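Local structure of encapsidation protein (Bacillus phage phi29, 5HD9) at residues A[129-134]-A[165-170]; A[47-52]-A[135-140]; A[38-43]-A[82-87]. The protein is the DNA packaging ATPase of phage phi29, which probably uses ATP hydrolysis to drive viral DNA into the capsid, represented by its N-terminal domain. All coordinates share one frame; numbering follows the deposited sequence.

Overall arrangement
The three contacts join helices to one another and to the central mixed sheet of a single ASCE-type domain. Interactions 1 and 2 share helix 130-141 and have centres 13 Å apart. They also touch directly, through a salt bridge from Glu130 to Arg51 and packing of Phe166 and Phe167 on Leu135. Interaction 3 lies about 20 Å from interaction 2, centre to centre, and meets it where Tyr48 packs on Phe82. It is 31 Å from interaction 1, on the opposite side of the chain's centre. Along the chain, interaction 2 crosses both others, while interaction 3 closes before interaction 1 opens. Interaction 2 touches both others, so distant parts of the chain are tied round one sheet.

Interaction 1: A[129-134]-A[165-170]; sequences NEVSAL and LFFNLV
Val131, in the first turn of helix 130-141, faces Phe166 near the end of helix 162-167, and their CA atoms stand 7.4 Å apart. Just beyond Phe166, Asn168, with positive phi, forms a Schellman motif with the last turn. Val131 carries the contact. Its CG1 is anti to the backbone N (chi1 -180°), which sends this branch over one face of the Phe166 ring. There it makes a CH-pi contact, 3.8 Å from the Phe166 ring centroid and 20° off the ring normal. The methyl sits nearer the root of the ring than its far end, with Val131 CG1 3.6 Å from Phe166 CG. The other branch, Val131 CG2, lies 4.1 Å from Phe166 CB. Val131 CG1 is also 3.8 Å from Phe167 CZ, so the one methyl touches both rings, Phe167 obliquely. The two rings meet each other too: Phe166 CD1 lies over the rim of one face of Phe167, 3.8 Å above its plane. Ser132 adds a looser touch, its OG 4.5 Å from Phe166 CE2. No hydrogen bond joins the two segments. Polar ties come from the neighbouring Glu130. Its OE1 is hydrogen-bonded to Tyr163 OH, and its OE2 accepts from the backbone N of Ile127. Phe167 also reaches Leu16 of strand 16-19. The contact is a small apolar helix-to-helix junction between two short helices that flank the sheet, in a domain with the alpha/beta ASCE fold of P-loop NTPases.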
loop_
_atom_site.group_PDB
_atom_site.type_symbol
_atom_site.label_atom_id
_atom_site.label_comp_id
_atom_site.label_asym_id
_atom_site.label_seq_id
_atom_site.Cartn_x
_atom_site.Cartn_y
_atom_site.Cartn_z
ATOM N N ASN A 129 -10.915 2.486 15.950
ATOM C CA ASN A 129 -9.995 3.596 15.721
ATOM C C ASN A 129 -8.863 3.171 14.795
ATOM O O ASN A 129 -7.696 3.497 15.023
ATOM C CB ASN A 129 -9.432 4.112 17.046
ATOM C CG ASN A 129 -10.516 4.574 17.999
ATOM O OD1 ASN A 129 -11.260 3.763 18.549
ATOM N ND2 ASN A 129 -10.607 5.883 18.202
ATOM N N GLU A 130 -9.222 2.431 13.752
ATOM C CA GLU A 130 -8.251 1.918 12.795
ATOM C C GLU A 130 -7.528 3.038 12.059
ATOM O O GLU A 130 -6.332 2.939 11.796
ATOM C CB GLU A 130 -8.940 1.003 11.784
ATOM C CG GLU A 130 -8.008 0.403 10.755
ATOM C CD GLU A 130 -8.741 -0.452 9.748
ATOM O OE1 GLU A 130 -8.528 -0.259 8.531
ATOM O OE2 GLU A 130 -9.531 -1.322 10.173
ATOM N N VAL A 131 -8.249 4.101 11.721
ATOM C CA VAL A 131 -7.654 5.185 10.946
ATOM C C VAL A 131 -6.542 5.843 11.756
ATOM O O VAL A 131 -5.487 6.173 11.216
ATOM C CB VAL A 131 -8.701 6.237 10.534
ATOM C CG1 VAL A 131 -8.055 7.354 9.725
ATOM C CG2 VAL A 131 -9.815 5.584 9.730
ATOM N N SER A 132 -6.776 6.012 13.053
ATOM C CA SER A 132 -5.751 6.533 13.951
ATOM C C SER A 132 -4.545 5.595 14.005
ATOM O O SER A 132 -3.401 6.047 14.091
ATOM C CB SER A 132 -6.321 6.738 15.357
ATOM O OG SER A 132 -7.324 7.738 15.353
ATOM N N ALA A 133 -4.799 4.291 13.947
ATOM C CA ALA A 133 -3.719 3.306 13.975
ATOM C C ALA A 133 -2.822 3.426 12.742
ATOM O O ALA A 133 -1.594 3.423 12.864
ATOM C CB ALA A 133 -4.284 1.892 14.082
ATOM N N LEU A 134 -3.424 3.522 11.557
ATOM C CA LEU A 134 -2.646 3.690 10.333
ATOM C C LEU A 134 -1.902 5.008 10.387
ATOM O O LEU A 134 -0.734 5.095 10.017
ATOM C CB LEU A 134 -3.533 3.653 9.086
ATOM C CG LEU A 134 -2.762 3.763 7.763
ATOM C CD1 LEU A 134 -1.885 2.541 7.556
ATOM C CD2 LEU A 134 -3.698 3.951 6.582
ATOM N N LEU A 165 -14.564 8.734 5.281
ATOM C CA LEU A 165 -15.359 9.452 6.269
ATOM C C LEU A 165 -14.467 10.280 7.189
ATOM O O LEU A 165 -14.741 11.451 7.447
ATOM C CB LEU A 165 -16.193 8.477 7.098
ATOM C CG LEU A 165 -17.284 7.702 6.359
ATOM C CD1 LEU A 165 -17.929 6.693 7.295
ATOM C CD2 LEU A 165 -18.328 8.644 5.782
ATOM N N PHE A 166 -13.396 9.662 7.675
ATOM C CA PHE A 166 -12.515 10.299 8.649
ATOM C C PHE A 166 -11.877 11.555 8.062
ATOM O O PHE A 166 -11.840 12.602 8.708
ATOM C CB PHE A 166 -11.437 9.310 9.113
ATOM C CG PHE A 166 -10.601 9.807 10.258
ATOM C CD1 PHE A 166 -9.521 10.644 10.036
ATOM C CD2 PHE A 166 -10.889 9.424 11.558
ATOM C CE1 PHE A 166 -8.750 11.095 11.091
ATOM C CE2 PHE A 166 -10.121 9.874 12.614
ATOM C CZ PHE A 166 -9.050 10.709 12.380
ATOM N N PHE A 167 -11.397 11.448 6.825
ATOM C CA PHE A 167 -10.687 12.548 6.174
ATOM C C PHE A 167 -11.611 13.484 5.394
ATOM O O PHE A 167 -11.153 14.461 4.802
ATOM C CB PHE A 167 -9.611 11.987 5.244
ATOM C CG PHE A 167 -8.538 11.216 5.963
ATOM C CD1 PHE A 167 -7.678 11.856 6.837
ATOM C CD2 PHE A 167 -8.388 9.855 5.763
ATOM C CE1 PHE A 167 -6.690 11.153 7.501
ATOM C CE2 PHE A 167 -7.403 9.145 6.423
ATOM C CZ PHE A 167 -6.552 9.795 7.293
ATOM N N ASN A 168 -12.905 13.186 5.402
ATOM C CA ASN A 168 -13.899 14.015 4.723
ATOM C C ASN A 168 -13.677 14.021 3.216
ATOM O O ASN A 168 -13.661 15.074 2.575
ATOM C CB ASN A 168 -13.877 15.447 5.268
ATOM C CG ASN A 168 -15.093 16.252 4.845
ATOM O OD1 ASN A 168 -16.042 15.714 4.274
ATOM N ND2 ASN A 168 -15.070 17.550 5.129
ATOM N N LEU A 169 -13.507 12.824 2.662
ATOM C CA LEU A 169 -13.329 12.641 1.229
ATOM C C LEU A 169 -14.612 12.084 0.615
ATOM O O LEU A 169 -15.055 10.993 0.974
ATOM C CB LEU A 169 -12.153 11.701 0.952
ATOM C CG LEU A 169 -10.869 12.038 1.718
ATOM C CD1 LEU A 169 -9.813 10.973 1.495
ATOM C CD2 LEU A 169 -10.341 13.404 1.314
ATOM N N VAL A 170 -15.217 12.853 -0.286
ATOM C CA VAL A 170 -16.422 12.426 -0.991
ATOM C C VAL A 170 -16.182 12.565 -2.488
ATOM O O VAL A 170 -16.488 13.606 -3.073
ATOM C CB VAL A 170 -17.649 13.250 -0.550
ATOM C CG1 VAL A 170 -18.873 12.971 -1.441
ATOM C CG2 VAL A 170 -17.956 12.956 0.914
#

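Interaction 2: A[47-52]-A[135-140]; sequences IYVRRY and LNLMDT
Leu137 of helix 130-141 packs on Ile47 and Val49 of strand 45-50, a helix-on-sheet contact within the alpha/beta ASCE fold. The nearest CA atoms, of Ile47 and Leu137, are 9.8 Å apart, and branched side chains fill the gap. The apolar contacts are two. Leu137 CD1 is 4.1 Å from Val49 CG2, and Leu137 CD2 is 4.3 Å from Ile47 CD1. The leucine therefore spreads its two methyls over two residues on the same face of the strand. A chi1 of -170° turns the fork of Leu137 away from its own backbone N and down to the sheet. Leu137 and Val49 run alongside each other in opposite senses. Ile112 of the adjacent strand 109-115 touches both of them, and Trp98 of helix 98-101 covers Leu137 as well. All three residues of the contact are buried.

No hydrogen bond crosses between the segments; polar bonds lie within each. On the other face of the strand, Arg50 NH1 donates to Tyr48 OH at 3.1 Å, with an N-H...O angle of 147°. Arg50 NH2 forms salt bridges to Glu55 and Glu116, which help fix the guanidinium. On the helix, Asn136 OD1 accepts from Trp98 NE1 and Lys102 NZ. The carbonyl O of Asn136 takes two donors from Thr140, on opposite faces of its plane: the backbone N, and Thr140 OG1 at 2.7 Å from Asn136 O, 38° above that plane.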
loop_
_atom_site.group_PDB
_atom_site.type_symbol
_atom_site.label_atom_id
_atom_site.label_comp_id
_atom_site.label_asym_id
_atom_site.label_seq_id
_atom_site.Cartn_x
_atom_site.Cartn_y
_atom_site.Cartn_z
ATOM N N ILE A 47 6.755 -0.738 3.685
ATOM C CA ILE A 47 5.929 -1.548 4.566
ATOM C C ILE A 47 4.674 -2.002 3.833
ATOM O O ILE A 47 3.957 -1.197 3.240
ATOM C CB ILE A 47 5.536 -0.785 5.850
ATOM C CG1 ILE A 47 6.798 -0.391 6.621
ATOM C CG2 ILE A 47 4.617 -1.647 6.720
ATOM C CD1 ILE A 47 6.545 0.341 7.913
ATOM N N TYR A 48 4.437 -3.307 3.876
ATOM C CA TYR A 48 3.236 -3.914 3.325
ATOM C C TYR A 48 2.269 -4.169 4.476
ATOM O O TYR A 48 2.554 -4.962 5.375
ATOM C CB TYR A 48 3.585 -5.206 2.583
ATOM C CG TYR A 48 2.421 -5.922 1.932
ATOM C CD1 TYR A 48 1.702 -5.331 0.904
ATOM C CD2 TYR A 48 2.065 -7.206 2.326
ATOM C CE1 TYR A 48 0.645 -5.992 0.301
ATOM C CE2 TYR A 48 1.016 -7.872 1.730
ATOM C CZ TYR A 48 0.310 -7.264 0.718
ATOM O OH TYR A 48 -0.737 -7.931 0.125
ATOM N N VAL A 49 1.141 -3.471 4.458
ATOM C CA VAL A 49 0.163 -3.564 5.531
ATOM C C VAL A 49 -1.067 -4.336 5.075
ATOM O O VAL A 49 -1.585 -4.124 3.977
ATOM C CB VAL A 49 -0.268 -2.166 6.024
ATOM C CG1 VAL A 49 -1.297 -2.273 7.148
ATOM C CG2 VAL A 49 0.944 -1.373 6.488
ATOM N N ARG A 50 -1.504 -5.252 5.930
ATOM C CA ARG A 50 -2.810 -5.881 5.808
ATOM C C ARG A 50 -3.497 -5.718 7.156
ATOM O O ARG A 50 -2.827 -5.552 8.173
ATOM C CB ARG A 50 -2.682 -7.354 5.412
ATOM C CG ARG A 50 -1.981 -7.577 4.072
ATOM C CD ARG A 50 -2.793 -7.020 2.909
ATOM N NE ARG A 50 -4.066 -7.724 2.758
ATOM C CZ ARG A 50 -4.265 -8.766 1.954
ATOM N NH1 ARG A 50 -3.282 -9.244 1.198
ATOM N NH2 ARG A 50 -5.460 -9.335 1.905
ATOM N N ARG A 51 -4.823 -5.743 7.169
ATOM C CA ARG A 51 -5.568 -5.453 8.390
ATOM C C ARG A 51 -5.354 -6.518 9.459
ATOM O O ARG A 51 -5.020 -6.201 10.604
ATOM C CB ARG A 51 -7.058 -5.322 8.083
ATOM C CG ARG A 51 -7.924 -5.107 9.312
ATOM C CD ARG A 51 -9.342 -4.723 8.929
ATOM N NE ARG A 51 -9.384 -3.387 8.340
ATOM C CZ ARG A 51 -9.406 -3.125 7.035
ATOM N NH1 ARG A 51 -9.413 -4.104 6.138
ATOM N NH2 ARG A 51 -9.426 -1.865 6.624
ATOM N N TYR A 52 -5.543 -7.778 9.077
ATOM C CA TYR A 52 -5.481 -8.886 10.023
ATOM C C TYR A 52 -4.400 -9.901 9.655
ATOM O O TYR A 52 -4.010 -10.024 8.495
ATOM C CB TYR A 52 -6.844 -9.576 10.109
ATOM C CG TYR A 52 -7.936 -8.693 10.671
ATOM C CD1 TYR A 52 -7.801 -8.098 11.918
ATOM C CD2 TYR A 52 -9.110 -8.469 9.963
ATOM C CE1 TYR A 52 -8.796 -7.294 12.439
ATOM C CE2 TYR A 52 -10.110 -7.665 10.475
ATOM C CZ TYR A 52 -9.949 -7.080 11.714
ATOM O OH TYR A 52 -10.943 -6.279 12.230
ATOM N N LEU A 135 -2.598 6.036 10.851
ATOM C CA LEU A 135 -2.004 7.348 10.999
ATOM C C LEU A 135 -0.785 7.286 11.921
ATOM O O LEU A 135 0.262 7.847 11.606
ATOM C CB LEU A 135 -3.045 8.331 11.527
ATOM C CG LEU A 135 -3.999 8.936 10.492
ATOM C CD1 LEU A 135 -5.027 9.831 11.170
ATOM C CD2 LEU A 135 -3.255 9.719 9.411
ATOM N N ASN A 136 -0.911 6.585 13.044
ATOM C CA ASN A 136 0.214 6.422 13.960
ATOM C C ASN A 136 1.376 5.694 13.288
ATOM O O ASN A 136 2.537 6.072 13.453
ATOM C CB ASN A 136 -0.215 5.665 15.218
ATOM C CG ASN A 136 0.926 5.478 16.203
ATOM O OD1 ASN A 136 1.554 4.423 16.248
ATOM N ND2 ASN A 136 1.203 6.509 16.995
ATOM N N LEU A 137 1.055 4.653 12.527
ATOM C CA LEU A 137 2.061 3.904 11.782
ATOM C C LEU A 137 2.807 4.829 10.825
ATOM O O LEU A 137 4.035 4.792 10.748
ATOM C CB LEU A 137 1.405 2.749 11.018
ATOM C CG LEU A 137 2.305 1.701 10.354
ATOM C CD1 LEU A 137 1.524 0.416 10.150
ATOM C CD2 LEU A 137 2.857 2.175 9.021
HETATM N N MSE A 138 2.063 5.669 10.112
HETATM C CA MSE A 138 2.648 6.584 9.138
HETATM C C MSE A 138 3.586 7.596 9.792
HETATM O O MSE A 138 4.714 7.785 9.336
HETATM C CB MSE A 138 1.540 7.313 8.371
HETATM C CG MSE A 138 0.754 6.403 7.449
HETATM SE SE MSE A 138 -0.798 7.263 6.654
HETATM C CE MSE A 138 0.137 8.656 5.671
ATOM N N ASP A 139 3.132 8.247 10.857
ATOM C CA ASP A 139 3.973 9.223 11.543
ATOM C C ASP A 139 5.203 8.557 12.148
ATOM O O ASP A 139 6.268 9.169 12.235
ATOM C CB ASP A 139 3.196 9.952 12.641
ATOM C CG ASP A 139 2.887 11.402 12.287
ATOM O OD1 ASP A 139 3.609 12.017 11.473
ATOM O OD2 ASP A 139 1.916 11.939 12.849
ATOM N N THR A 140 5.060 7.304 12.571
ATOM C CA THR A 140 6.170 6.592 13.190
ATOM C C THR A 140 7.308 6.358 12.193
ATOM O O THR A 140 8.477 6.560 12.525
ATOM C CB THR A 140 5.716 5.233 13.777
ATOM O OG1 THR A 140 4.778 5.455 14.836
ATOM C CG2 THR A 140 6.904 4.449 14.329
#

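Interaction 3: A[38-43]-A[82-87]; sequences RFIKYG and FYIDGK
Ile40, near the end of helix 26-42, and Ile84, at the end of strand 81-84, mark the nearest backbone approach, 7.9 Å between CA atoms. Ile84 opens a type I' turn to Lys87. The turn is closed by Ile84 N to Lys87 O and Lys87 N to Ile84 O, and makes a tight beta hairpin with strand 87-94. Phe39 provides most of the helix side of the contact. Chi1 of -177° swings its ring out to the hairpin, where it lies against both strands. Phe39 CE2 is 3.9 Å from Ile84 CB, and Phe39 CD2 is equally near Ile84 CD1. At the ring edge, Lys87 CB meets Phe39 CZ at 3.9 Å; the rest of the lysine chain then leads away. The side chains of Ile40 and Ile84 cross at about a right angle, with Ile40 CG1 4.2 Å from Ile84 CG2. Ala89 also touches Phe39 and Ile84. In the turn, both carboxylate oxygens of Asp85 are bonded, to His73 and to the backbone N of Glu74. Because only carbon meets carbon between the side chains here, the helix end and the hairpin are joined by partly buried apolar contact, with no hydrogen bond between the two segments.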
loop_
_atom_site.group_PDB
_atom_site.type_symbol
_atom_site.label_atom_id
_atom_site.label_comp_id
_atom_site.label_asym_id
_atom_site.label_seq_id
_atom_site.Cartn_x
_atom_site.Cartn_y
_atom_site.Cartn_z
ATOM N N ARG A 38 12.459 1.256 -5.692
ATOM C CA ARG A 38 12.915 2.368 -4.865
ATOM C C ARG A 38 14.039 1.904 -3.941
ATOM O O ARG A 38 14.977 2.657 -3.676
ATOM C CB ARG A 38 11.770 2.968 -4.038
ATOM C CG ARG A 38 10.640 3.609 -4.844
ATOM C CD ARG A 38 11.101 4.724 -5.782
ATOM N NE ARG A 38 11.661 5.871 -5.071
ATOM C CZ ARG A 38 12.023 7.011 -5.654
ATOM N NH1 ARG A 38 11.887 7.168 -6.964
ATOM N NH2 ARG A 38 12.523 7.998 -4.927
ATOM N N PHE A 39 13.958 0.666 -3.457
ATOM C CA PHE A 39 15.011 0.153 -2.587
ATOM C C PHE A 39 16.295 -0.094 -3.365
ATOM O O PHE A 39 17.379 0.289 -2.928
ATOM C CB PHE A 39 14.604 -1.145 -1.891
ATOM C CG PHE A 39 15.658 -1.649 -0.944
ATOM C CD1 PHE A 39 15.783 -1.100 0.323
ATOM C CD2 PHE A 39 16.552 -2.633 -1.332
ATOM C CE1 PHE A 39 16.766 -1.539 1.191
ATOM C CE2 PHE A 39 17.536 -3.077 -0.467
ATOM C CZ PHE A 39 17.641 -2.528 0.796
ATOM N N ILE A 40 16.166 -0.749 -4.513
ATOM C CA ILE A 40 17.319 -1.080 -5.338
ATOM C C ILE A 40 18.031 0.190 -5.796
ATOM O O ILE A 40 19.263 0.255 -5.791
ATOM C CB ILE A 40 16.906 -1.930 -6.560
ATOM C CG1 ILE A 40 16.461 -3.318 -6.094
ATOM C CG2 ILE A 40 18.056 -2.052 -7.561
ATOM C CD1 ILE A 40 15.876 -4.192 -7.184
ATOM N N LYS A 41 17.259 1.199 -6.184
ATOM C CA LYS A 41 17.831 2.458 -6.657
ATOM C C LYS A 41 18.367 3.327 -5.520
ATOM O O LYS A 41 19.500 3.812 -5.589
ATOM C CB LYS A 41 16.794 3.265 -7.442
ATOM C CG LYS A 41 16.414 2.695 -8.795
ATOM C CD LYS A 41 15.479 3.654 -9.524
ATOM C CE LYS A 41 14.941 3.071 -10.824
ATOM N NZ LYS A 41 15.895 2.130 -11.475
ATOM N N TYR A 42 17.554 3.519 -4.483
ATOM C CA TYR A 42 17.818 4.554 -3.481
ATOM C C TYR A 42 17.858 4.047 -2.036
ATOM O O TYR A 42 18.069 4.830 -1.109
ATOM C CB TYR A 42 16.759 5.653 -3.600
ATOM C CG TYR A 42 16.626 6.214 -4.997
ATOM C CD1 TYR A 42 17.659 6.941 -5.572
ATOM C CD2 TYR A 42 15.469 6.019 -5.739
ATOM C CE1 TYR A 42 17.544 7.455 -6.852
ATOM C CE2 TYR A 42 15.345 6.530 -7.017
ATOM C CZ TYR A 42 16.385 7.246 -7.567
ATOM O OH TYR A 42 16.263 7.757 -8.839
ATOM N N GLY A 43 17.660 2.748 -1.842
ATOM C CA GLY A 43 17.689 2.168 -0.509
ATOM C C GLY A 43 16.484 2.539 0.336
ATOM O O GLY A 43 16.491 2.361 1.556
ATOM N N PHE A 82 11.119 -8.508 4.649
ATOM C CA PHE A 82 11.529 -8.614 3.257
ATOM C C PHE A 82 12.997 -8.244 3.103
ATOM O O PHE A 82 13.444 -7.223 3.630
ATOM C CB PHE A 82 10.666 -7.704 2.382
ATOM C CG PHE A 82 9.195 -8.013 2.448
ATOM C CD1 PHE A 82 8.724 -9.290 2.182
ATOM C CD2 PHE A 82 8.281 -7.027 2.787
ATOM C CE1 PHE A 82 7.371 -9.573 2.244
ATOM C CE2 PHE A 82 6.930 -7.305 2.851
ATOM C CZ PHE A 82 6.473 -8.579 2.580
ATOM N N TYR A 83 13.737 -9.075 2.373
ATOM C CA TYR A 83 15.158 -8.845 2.137
ATOM C C TYR A 83 15.461 -8.800 0.646
ATOM O O TYR A 83 14.938 -9.603 -0.128
ATOM C CB TYR A 83 15.997 -9.932 2.810
ATOM C CG TYR A 83 15.731 -10.050 4.286
ATOM C CD1 TYR A 83 14.602 -10.704 4.754
ATOM C CD2 TYR A 83 16.601 -9.493 5.215
ATOM C CE1 TYR A 83 14.346 -10.807 6.105
ATOM C CE2 TYR A 83 16.355 -9.592 6.570
ATOM C CZ TYR A 83 15.225 -10.248 7.010
ATOM O OH TYR A 83 14.973 -10.348 8.358
ATOM N N ILE A 84 16.307 -7.852 0.256
ATOM C CA ILE A 84 16.759 -7.736 -1.123
ATOM C C ILE A 84 18.282 -7.736 -1.145
ATOM O O ILE A 84 18.919 -6.857 -0.566
ATOM C CB ILE A 84 16.210 -6.465 -1.798
ATOM C CG1 ILE A 84 14.681 -6.508 -1.799
ATOM C CG2 ILE A 84 16.767 -6.330 -3.218
ATOM C CD1 ILE A 84 14.007 -5.333 -2.476
ATOM N N ASP A 85 18.850 -8.735 -1.815
ATOM C CA ASP A 85 20.298 -8.927 -1.860
ATOM C C ASP A 85 20.899 -8.978 -0.455
ATOM O O ASP A 85 22.002 -8.484 -0.219
ATOM C CB ASP A 85 20.961 -7.819 -2.680
ATOM C CG ASP A 85 20.514 -7.819 -4.133
ATOM O OD1 ASP A 85 20.264 -8.913 -4.680
ATOM O OD2 ASP A 85 20.409 -6.725 -4.725
ATOM N N GLY A 86 20.162 -9.571 0.477
ATOM C CA GLY A 86 20.671 -9.800 1.817
ATOM C C GLY A 86 20.481 -8.636 2.769
ATOM O O GLY A 86 20.872 -8.716 3.933
ATOM N N LYS A 87 19.873 -7.557 2.282
ATOM C CA LYS A 87 19.633 -6.373 3.103
ATOM C C LYS A 87 18.156 -6.242 3.450
ATOM O O LYS A 87 17.294 -6.506 2.616
ATOM C CB LYS A 87 20.105 -5.112 2.377
ATOM C CG LYS A 87 21.532 -5.197 1.878
ATOM C CD LYS A 87 22.036 -3.848 1.392
ATOM C CE LYS A 87 22.582 -3.913 -0.029
ATOM N NZ LYS A 87 23.849 -3.142 -0.167
#